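PDB 3BDI: AB hydrolase-1 domain-containing protein from Thermoplasma acidophilum DSM 1728, which probably acts as a hydrolase of the alpha/beta hydrolase superfamily, ABHD14 family, on a substrate not yet known. Local coordinates for residues V16-M21 against K95-A100; Y60-P65 against R91-A96; S102-A107 against G112-T117. All blocks are in the same frame, centred on the assembly; numbering follows the deposited sequence.

Contact 1 of 3, residues V16-M21 against K95-A100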
loop_
_atom_site.group_PDB
_atom_site.type_symbol
_atom_site.label_atom_id
_atom_site.label_comp_id
_atom_site.label_asym_id
_atom_site.label_seq_id
_atom_site.Cartn_x
_atom_site.Cartn_y
_atom_site.Cartn_z
ATOM N N VAL A 16 -1.526 -9.784 -14.348
ATOM C CA VAL A 16 -0.986 -8.770 -13.469
ATOM C C VAL A 16 0.530 -8.833 -13.485
ATOM O O VAL A 16 1.100 -9.898 -13.259
ATOM C CB VAL A 16 -1.517 -9.004 -12.039
ATOM C CG1 VAL A 16 -0.874 -8.054 -11.043
ATOM C CG2 VAL A 16 -3.019 -8.824 -12.050
ATOM N N PHE A 17 1.179 -7.706 -13.733
ATOM C CA PHE A 17 2.615 -7.585 -13.539
ATOM C C PHE A 17 2.904 -7.367 -12.066
ATOM O O PHE A 17 2.246 -6.583 -11.401
ATOM C CB PHE A 17 3.166 -6.390 -14.316
ATOM C CG PHE A 17 4.642 -6.149 -14.099
ATOM C CD1 PHE A 17 5.558 -7.026 -14.629
ATOM C CD2 PHE A 17 5.114 -5.042 -13.386
ATOM C CE1 PHE A 17 6.894 -6.854 -14.415
ATOM C CE2 PHE A 17 6.454 -4.836 -13.179
ATOM C CZ PHE A 17 7.366 -5.751 -13.733
ATOM N N GLN A 18 3.907 -8.079 -11.552
ATOM C CA GLN A 18 4.382 -7.808 -10.201
ATOM C C GLN A 18 5.863 -7.916 -10.058
ATOM O O GLN A 18 6.541 -8.604 -10.824
ATOM C CB GLN A 18 3.703 -8.743 -9.165
ATOM C CG GLN A 18 4.146 -10.200 -9.243
ATOM C CD GLN A 18 3.514 -11.070 -8.143
ATOM O OE1 GLN A 18 2.690 -10.604 -7.369
ATOM N NE2 GLN A 18 3.841 -12.363 -8.113
ATOM N N ARG A 19 6.352 -7.250 -9.037
ATOM C CA ARG A 19 7.743 -7.323 -8.570
ATOM C C ARG A 19 7.744 -7.842 -7.156
ATOM O O ARG A 19 6.925 -7.434 -6.350
ATOM C CB ARG A 19 8.361 -5.936 -8.610
ATOM C CG ARG A 19 8.069 -5.181 -9.907
ATOM C CD ARG A 19 8.687 -3.817 -9.904
ATOM N NE ARG A 19 10.128 -3.863 -10.159
ATOM C CZ ARG A 19 10.983 -2.927 -9.739
ATOM N NH1 ARG A 19 10.573 -1.964 -8.925
ATOM N NH2 ARG A 19 12.270 -3.023 -10.073
ATOM N N LYS A 20 8.664 -8.775 -6.852
ATOM C CA LYS A 20 8.666 -9.334 -5.504
ATOM C C LYS A 20 10.064 -9.694 -5.061
ATOM O O LYS A 20 10.882 -9.988 -5.890
ATOM C CB LYS A 20 7.753 -10.559 -5.395
ATOM C CG LYS A 20 8.247 -11.751 -6.165
ATOM C CD LYS A 20 7.234 -12.879 -6.157
ATOM C CE LYS A 20 7.795 -14.148 -6.789
ATOM N NZ LYS A 20 6.756 -15.218 -7.024
HETATM N N MSE A 21 10.285 -9.627 -3.755
HETATM C CA MSE A 21 11.521 -10.111 -3.132
HETATM C C MSE A 21 11.122 -10.950 -1.923
HETATM O O MSE A 21 10.657 -10.438 -0.939
HETATM C CB MSE A 21 12.374 -8.932 -2.732
HETATM C CG MSE A 21 13.743 -9.341 -2.173
HETATM SE SE MSE A 21 15.027 -7.920 -1.901
HETATM C CE MSE A 21 15.643 -7.636 -3.690
ATOM N N LYS A 95 -3.951 -13.953 -2.172
ATOM C CA LYS A 95 -4.268 -15.387 -2.295
ATOM C C LYS A 95 -3.514 -16.008 -3.451
ATOM O O LYS A 95 -2.978 -17.107 -3.341
ATOM C CB LYS A 95 -5.771 -15.590 -2.481
ATOM C CG LYS A 95 -6.218 -17.054 -2.615
ATOM C CD LYS A 95 -7.737 -17.186 -2.667
ATOM N N ALA A 96 -3.428 -15.304 -4.583
ATOM C CA ALA A 96 -2.711 -15.842 -5.732
ATOM C C ALA A 96 -1.239 -16.095 -5.460
ATOM O O ALA A 96 -0.630 -16.963 -6.057
ATOM C CB ALA A 96 -2.876 -14.913 -6.958
ATOM N N ASN A 97 -0.662 -15.288 -4.573
ATOM C CA ASN A 97 0.728 -15.412 -4.158
ATOM C C ASN A 97 0.908 -16.348 -2.948
ATOM O O ASN A 97 2.007 -16.484 -2.457
ATOM C CB ASN A 97 1.335 -14.040 -3.816
ATOM C CG ASN A 97 1.766 -13.288 -5.051
ATOM O OD1 ASN A 97 2.735 -13.689 -5.722
ATOM N ND2 ASN A 97 1.023 -12.201 -5.391
ATOM N N GLY A 98 -0.183 -16.956 -2.471
ATOM C CA GLY A 98 -0.066 -17.907 -1.377
ATOM C C GLY A 98 0.079 -17.237 -0.039
ATOM O O GLY A 98 0.559 -17.858 0.925
ATOM N N VAL A 99 -0.319 -15.969 0.069
ATOM C CA VAL A 99 -0.107 -15.156 1.279
ATOM C C VAL A 99 -1.407 -15.053 2.036
ATOM O O VAL A 99 -2.415 -14.549 1.535
ATOM C CB VAL A 99 0.389 -13.733 0.926
ATOM C CG1 VAL A 99 0.463 -12.875 2.207
ATOM C CG2 VAL A 99 1.720 -13.835 0.190
ATOM N N ALA A 100 -1.407 -15.560 3.272
ATOM C CA ALA A 100 -2.619 -15.569 4.070
ATOM C C ALA A 100 -2.960 -14.233 4.759
ATOM O O ALA A 100 -4.131 -13.839 4.889
ATOM C CB ALA A 100 -2.498 -16.700 5.156
HETATM O O HOH W 1 4.697 -15.414 -5.289
#
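A pair of reciprocal amide hydrogen bonds between Q18 and N97 ties strand 14-21, the second strand from one edge of the alpha/beta hydrolase sheet, to the C-terminal end of helix 83-96. The two backbones stay well apart, with K20 and N97 as the nearest CA pair at 10.1 Å, and only side chains and one water span the gap between the two segments. Q18 and N97 reach out head-on from their own backbones, and their amide groups meet nearly coplanar, the planes 22° apart. Two hydrogen bonds run in opposite senses: Q18 NE2 gives to N97 OD1 at 2.9 Å, and N97 ND2 gives to Q18 OE1 at 3.0 Å. Each donor lies in the carbonyl plane on a lone pair of its acceptor; the first bond is the straighter, at 161°, against 149° for the second.

Q18 gets there with CG lodged between its backbone N and carbonyl carbon and the chain extended beyond, which carries the amide straight off the strand. N97 stands where the helix ends: G98 follows with positive phi, and its N bonds K95 O at 2.9 Å in a Schellman motif. Beside the pair, one water links K20 NZ at 2.7 Å to N97 OD1 at 2.6 Å, giving that oxygen a second donor.

Both amides are also held by other groups. Q18 OE1 is hydrogen-bonded to Y93 OH and Q18 NE2 gives a bond to E7, which forms a salt bridge with K20 as well; N97 ND2 reaches back to Y93 O. With partners on both atoms of each amide, the two groups should be restrained from flipping, and the acceptors E7 at Q18 NE2 and Y93 O at N97 ND2 agree with the modelled orientation of both.

Contact 2 of 3, residues Y60-P65 against R91-A96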
loop_
_atom_site.group_PDB
_atom_site.type_symbol
_atom_site.label_atom_id
_atom_site.label_comp_id
_atom_site.label_asym_id
_atom_site.label_seq_id
_atom_site.Cartn_x
_atom_site.Cartn_y
_atom_site.Cartn_z
ATOM N N TYR A 60 5.928 -7.669 -1.956
ATOM C CA TYR A 60 5.182 -7.870 -3.214
ATOM C C TYR A 60 4.682 -6.518 -3.702
ATOM O O TYR A 60 4.208 -5.727 -2.897
ATOM C CB TYR A 60 3.955 -8.744 -2.963
ATOM C CG TYR A 60 4.271 -10.108 -2.398
ATOM C CD1 TYR A 60 4.407 -10.309 -1.038
ATOM C CD2 TYR A 60 4.475 -11.174 -3.237
ATOM C CE1 TYR A 60 4.703 -11.571 -0.527
ATOM C CE2 TYR A 60 4.761 -12.451 -2.713
ATOM C CZ TYR A 60 4.887 -12.610 -1.370
ATOM O OH TYR A 60 5.197 -13.873 -0.836
ATOM N N ALA A 61 4.763 -6.245 -5.004
ATOM C CA ALA A 61 4.238 -4.976 -5.529
ATOM C C ALA A 61 3.692 -5.185 -6.944
ATOM O O ALA A 61 4.485 -5.395 -7.865
ATOM C CB ALA A 61 5.338 -3.916 -5.568
ATOM N N PRO A 62 2.375 -5.174 -7.136
ATOM C CA PRO A 62 1.791 -5.278 -8.487
ATOM C C PRO A 62 1.516 -3.934 -9.132
ATOM O O PRO A 62 1.386 -2.911 -8.450
ATOM C CB PRO A 62 0.470 -5.968 -8.217
ATOM C CG PRO A 62 0.059 -5.453 -6.878
ATOM C CD PRO A 62 1.337 -5.139 -6.092
ATOM N N ASP A 63 1.388 -3.956 -10.458
ATOM C CA ASP A 63 0.722 -2.863 -11.188
ATOM C C ASP A 63 -0.772 -3.155 -11.109
ATOM O O ASP A 63 -1.209 -4.287 -11.400
ATOM C CB ASP A 63 1.180 -2.754 -12.615
ATOM C CG ASP A 63 2.612 -2.271 -12.748
ATOM O OD1 ASP A 63 3.223 -1.858 -11.754
ATOM O OD2 ASP A 63 3.123 -2.323 -13.896
ATOM N N TYR A 64 -1.550 -2.185 -10.646
ATOM C CA TYR A 64 -2.996 -2.351 -10.513
ATOM C C TYR A 64 -3.562 -2.626 -11.912
ATOM O O TYR A 64 -3.138 -2.006 -12.862
ATOM C CB TYR A 64 -3.655 -1.114 -9.872
ATOM C CG TYR A 64 -5.072 -1.455 -9.393
ATOM C CD1 TYR A 64 -5.275 -2.151 -8.215
ATOM C CD2 TYR A 64 -6.138 -1.264 -10.230
ATOM C CE1 TYR A 64 -6.492 -2.598 -7.868
ATOM C CE2 TYR A 64 -7.396 -1.721 -9.879
ATOM C CZ TYR A 64 -7.575 -2.347 -8.683
ATOM O OH TYR A 64 -8.765 -2.857 -8.300
ATOM N N PRO A 65 -4.547 -3.537 -12.044
ATOM C CA PRO A 65 -5.183 -3.719 -13.361
ATOM C C PRO A 65 -5.570 -2.413 -14.042
ATOM O O PRO A 65 -6.196 -1.575 -13.424
ATOM C CB PRO A 65 -6.399 -4.610 -13.030
ATOM C CG PRO A 65 -5.900 -5.444 -11.855
ATOM C CD PRO A 65 -5.086 -4.495 -11.034
ATOM N N ARG A 91 -7.273 -8.753 -1.834
ATOM C CA ARG A 91 -7.515 -10.088 -1.260
ATOM C C ARG A 91 -7.094 -11.197 -2.225
ATOM O O ARG A 91 -6.368 -12.120 -1.858
ATOM C CB ARG A 91 -8.979 -10.239 -0.917
ATOM C CG ARG A 91 -9.293 -11.554 -0.236
ATOM C CD ARG A 91 -10.757 -11.686 -0.029
ATOM N NE ARG A 91 -11.442 -12.303 -1.164
ATOM C CZ ARG A 91 -12.068 -11.664 -2.145
ATOM N NH1 ARG A 91 -12.090 -10.343 -2.229
ATOM N NH2 ARG A 91 -12.678 -12.368 -3.076
ATOM N N ASP A 92 -7.566 -11.090 -3.466
ATOM C CA ASP A 92 -7.309 -12.128 -4.481
ATOM C C ASP A 92 -5.849 -12.210 -4.884
ATOM O O ASP A 92 -5.333 -13.269 -5.202
ATOM C CB ASP A 92 -8.200 -11.886 -5.704
ATOM C CG ASP A 92 -9.692 -12.150 -5.432
ATOM O OD1 ASP A 92 -10.024 -12.615 -4.316
ATOM O OD2 ASP A 92 -10.540 -11.799 -6.280
ATOM N N TYR A 93 -5.192 -11.045 -4.917
ATOM C CA TYR A 93 -3.772 -10.922 -5.248
ATOM C C TYR A 93 -2.899 -11.573 -4.175
ATOM O O TYR A 93 -1.990 -12.319 -4.502
ATOM C CB TYR A 93 -3.422 -9.432 -5.397
ATOM C CG TYR A 93 -1.949 -9.172 -5.569
ATOM C CD1 TYR A 93 -1.285 -9.498 -6.727
ATOM C CD2 TYR A 93 -1.212 -8.644 -4.499
ATOM C CE1 TYR A 93 0.047 -9.248 -6.842
ATOM C CE2 TYR A 93 0.115 -8.377 -4.608
ATOM C CZ TYR A 93 0.778 -8.716 -5.780
ATOM O OH TYR A 93 2.125 -8.483 -5.914
ATOM N N LEU A 94 -3.217 -11.326 -2.904
ATOM C CA LEU A 94 -2.499 -12.006 -1.853
ATOM C C LEU A 94 -2.709 -13.524 -1.941
ATOM O O LEU A 94 -1.747 -14.282 -1.878
ATOM C CB LEU A 94 -2.915 -11.449 -0.501
ATOM C CG LEU A 94 -2.505 -10.007 -0.165
ATOM C CD1 LEU A 94 -3.096 -9.605 1.182
ATOM C CD2 LEU A 94 -0.972 -9.860 -0.157
ATOM N N LYS A 95 -3.951 -13.953 -2.172
ATOM C CA LYS A 95 -4.268 -15.387 -2.295
ATOM C C LYS A 95 -3.514 -16.008 -3.451
ATOM O O LYS A 95 -2.978 -17.107 -3.341
ATOM C CB LYS A 95 -5.771 -15.590 -2.481
ATOM C CG LYS A 95 -6.218 -17.054 -2.615
ATOM C CD LYS A 95 -7.737 -17.186 -2.667
ATOM N N ALA A 96 -3.428 -15.304 -4.583
ATOM C CA ALA A 96 -2.711 -15.842 -5.732
ATOM C C ALA A 96 -1.239 -16.095 -5.460
ATOM O O ALA A 96 -0.630 -16.963 -6.057
ATOM C CB ALA A 96 -2.876 -14.913 -6.958
#
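Y93 lays its ring against P62, and this pair carries most of the contact. The tyrosine CG is anti to the backbone N (chi1 173°), a setting that sends the ring out from the helix toward the strand. P62 comes over one face of that ring: CG sits 3.8 Å from the Y93 ring centroid and 21° off the normal, a CH-pi contact displaced toward the hydroxyl end, where P62 CG is 3.5 Å from Y93 CZ. The proline's CB lies by Y93 CE1 at 3.6 Å, while its CD approaches Y93 OH at 3.4 Å.

In the alpha/beta hydrolase fold, this is helix 83-96 packing on one face of the central sheet, here on strand 57-62, with the strand and helix segment axes 10.7 Å apart and running at 127° to each other. Two residues back along the strand, Y60 meets the same tyrosine with its CB, 3.5 Å from Y93 OH. Its own ring turns elsewhere, because CG stands beside the backbone N, and it packs against K20 and V99. The Y93 hydroxyl, deep among these carbons, is bonded to Q18 OE1 on the neighbouring strand 14-21.

Contact 3 of 3, residues S102-A107 against G112-T117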
loop_
_atom_site.group_PDB
_atom_site.type_symbol
_atom_site.label_atom_id
_atom_site.label_comp_id
_atom_site.label_asym_id
_atom_site.label_seq_id
_atom_site.Cartn_x
_atom_site.Cartn_y
_atom_site.Cartn_z
ATOM N N SER A 102 -0.987 -10.138 5.480
ATOM C CA SER A 102 0.077 -9.232 5.087
ATOM C C SER A 102 -0.142 -7.825 5.654
ATOM O O SER A 102 -1.267 -7.383 5.872
ATOM C CB SER A 102 0.134 -9.199 3.531
ATOM O OG SER A 102 1.268 -8.485 3.047
ATOM N N VAL A 103 0.968 -7.139 5.877
ATOM C CA VAL A 103 0.928 -5.666 5.957
ATOM C C VAL A 103 0.627 -5.137 4.538
ATOM O O VAL A 103 1.098 -5.734 3.545
ATOM C CB VAL A 103 2.242 -5.079 6.467
ATOM C CG1 VAL A 103 2.190 -3.560 6.468
ATOM C CG2 VAL A 103 2.525 -5.585 7.925
ATOM N N ILE A 104 -0.220 -4.126 4.436
ATOM C CA ILE A 104 -0.484 -3.527 3.116
ATOM C C ILE A 104 -0.211 -2.033 3.182
ATOM O O ILE A 104 -0.632 -1.343 4.130
ATOM C CB ILE A 104 -1.882 -3.907 2.607
ATOM C CG1 ILE A 104 -2.984 -3.474 3.576
ATOM C CG2 ILE A 104 -1.924 -5.407 2.303
ATOM C CD1 ILE A 104 -4.401 -3.819 3.085
HETATM N N MSE A 105 0.559 -1.572 2.206
HETATM C CA MSE A 105 0.908 -0.171 2.060
HETATM C C MSE A 105 0.324 0.343 0.773
HETATM O O MSE A 105 0.329 -0.379 -0.222
HETATM C CB MSE A 105 2.431 -0.023 2.017
HETATM C CG MSE A 105 2.891 1.357 1.599
HETATM SE SE MSE A 105 4.807 1.587 1.843
HETATM C CE MSE A 105 5.195 2.362 0.132
ATOM N N GLY A 106 -0.227 1.548 0.817
ATOM C CA GLY A 106 -0.755 2.174 -0.377
ATOM C C GLY A 106 -0.453 3.649 -0.416
ATOM O O GLY A 106 -0.577 4.366 0.603
ATOM N N ALA A 107 -0.121 4.140 -1.621
ATOM C CA ALA A 107 0.071 5.548 -1.850
ATOM C C ALA A 107 -1.105 6.117 -2.630
ATOM O O ALA A 107 -1.488 5.599 -3.660
ATOM C CB ALA A 107 1.343 5.777 -2.635
ATOM N N GLY A 112 -6.204 4.653 -0.478
ATOM C CA GLY A 112 -7.616 4.339 -0.415
ATOM C C GLY A 112 -7.908 2.868 -0.557
ATOM O O GLY A 112 -8.750 2.295 0.176
HETATM N N MSE A 113 -7.209 2.204 -1.470
HETATM C CA MSE A 113 -7.440 0.797 -1.670
HETATM C C MSE A 113 -7.118 -0.017 -0.432
HETATM O O MSE A 113 -7.857 -0.971 -0.100
HETATM C CB MSE A 113 -6.621 0.280 -2.851
HETATM C CG MSE A 113 -7.002 0.857 -4.161
HETATM SE SE MSE A 113 -5.925 0.123 -5.583
HETATM C CE MSE A 113 -6.892 0.931 -7.037
ATOM N N VAL A 114 -5.982 0.283 0.216
ATOM C CA VAL A 114 -5.616 -0.526 1.385
ATOM C C VAL A 114 -6.551 -0.260 2.569
ATOM O O VAL A 114 -6.822 -1.189 3.355
ATOM C CB VAL A 114 -4.167 -0.366 1.813
ATOM C CG1 VAL A 114 -3.254 -0.819 0.696
ATOM C CG2 VAL A 114 -3.822 1.049 2.290
ATOM N N ILE A 115 -7.047 0.964 2.689
ATOM C CA ILE A 115 -8.070 1.248 3.725
ATOM C C ILE A 115 -9.316 0.391 3.452
ATOM O O ILE A 115 -9.802 -0.340 4.354
ATOM C CB ILE A 115 -8.334 2.768 3.843
ATOM C CG1 ILE A 115 -7.097 3.394 4.542
ATOM C CG2 ILE A 115 -9.638 3.082 4.629
ATOM C CD1 ILE A 115 -7.030 4.866 4.540
HETATM N N MSE A 116 -9.819 0.441 2.228
HETATM C CA MSE A 116 -10.993 -0.327 1.899
HETATM C C MSE A 116 -10.795 -1.812 2.114
HETATM O O MSE A 116 -11.704 -2.519 2.603
HETATM C CB MSE A 116 -11.452 -0.088 0.460
HETATM C CG MSE A 116 -12.750 -0.862 0.101
HETATM SE SE MSE A 116 -14.315 -0.299 1.138
HETATM C CE MSE A 116 -14.740 1.117 0.046
ATOM N N THR A 117 -9.640 -2.335 1.751
ATOM C CA THR A 117 -9.350 -3.745 2.001
ATOM C C THR A 117 -9.412 -4.112 3.494
ATOM O O THR A 117 -9.914 -5.182 3.856
ATOM C CB THR A 117 -7.972 -4.109 1.452
ATOM O OG1 THR A 117 -7.937 -3.765 0.065
ATOM C CG2 THR A 117 -7.637 -5.576 1.639
#
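This is a buried, apolar strand-to-helix contact near the centre of the chain, where I104 of strand 102-107 meets V114 and T117 of helix 109-120, and the strand backbone at M105 and G106 meets V114. No hydrogen bond crosses it. The axes of the two segments come within 7.1 Å and run at 144° to each other, so the helix doubles back over the strand that precedes it.

The I104 and V114 side chains overlap side by side, pointing opposite ways. In the isoleucine CG1 stands over the backbone, with N on one side and C on the other (chi1 58°); this branch reaches to the helix and puts CD1 3.7 Å from V114 CB. That same methyl lies 3.6 Å from V114 O and 3.9 Å from T117 CB, which sets it against a valine and a threonine one helical turn apart.

Strand and helix are the first two elements of a beta-alpha-beta unit that continues into strand 125-131. The tight turn between them fits the nucleophile elbow of alpha/beta hydrolases, a GxSxG pattern of G106, S108 and G110; S108 would then be the probable nucleophile, with H186 and D158 as likely triad partners. Close to that turn V114 packs on bare backbone: its CG1 is 3.7 Å from M105 O and 3.8 Å from G106 N. G106, with no side chain, lets the helix come close, its CA 5.8 Å from V114 CA.

T117 keeps its polar end within the helix. Its OG1 gives a 2.8 Å hydrogen bond to M113 O, which also accepts from T117 N through the opposite face of the carbonyl plane. V114 also touches F33 and I128 on the strands flanking 102-107.

Contacts 1 and 2 are close neighbours, their centres 6 Å apart: both use helix 83-96, share K95 and A96, and reach the adjacent strands 14-21 and 57-62, which are joined by a backbone hydrogen bond between R19 and A61. Contact 3 lies further into the sheet, its centre about 11 Å from that of contact 2 and 15 Å from that of contact 1, and follows both along the chain. It touches contact 2 where Y64 meets M113 and L94 meets S102. Helix 83-96 thus packs over strands 14-21 and 57-62, and its L94 reaches the start of strand 102-107, whose far end leads into the probable nucleophile elbow.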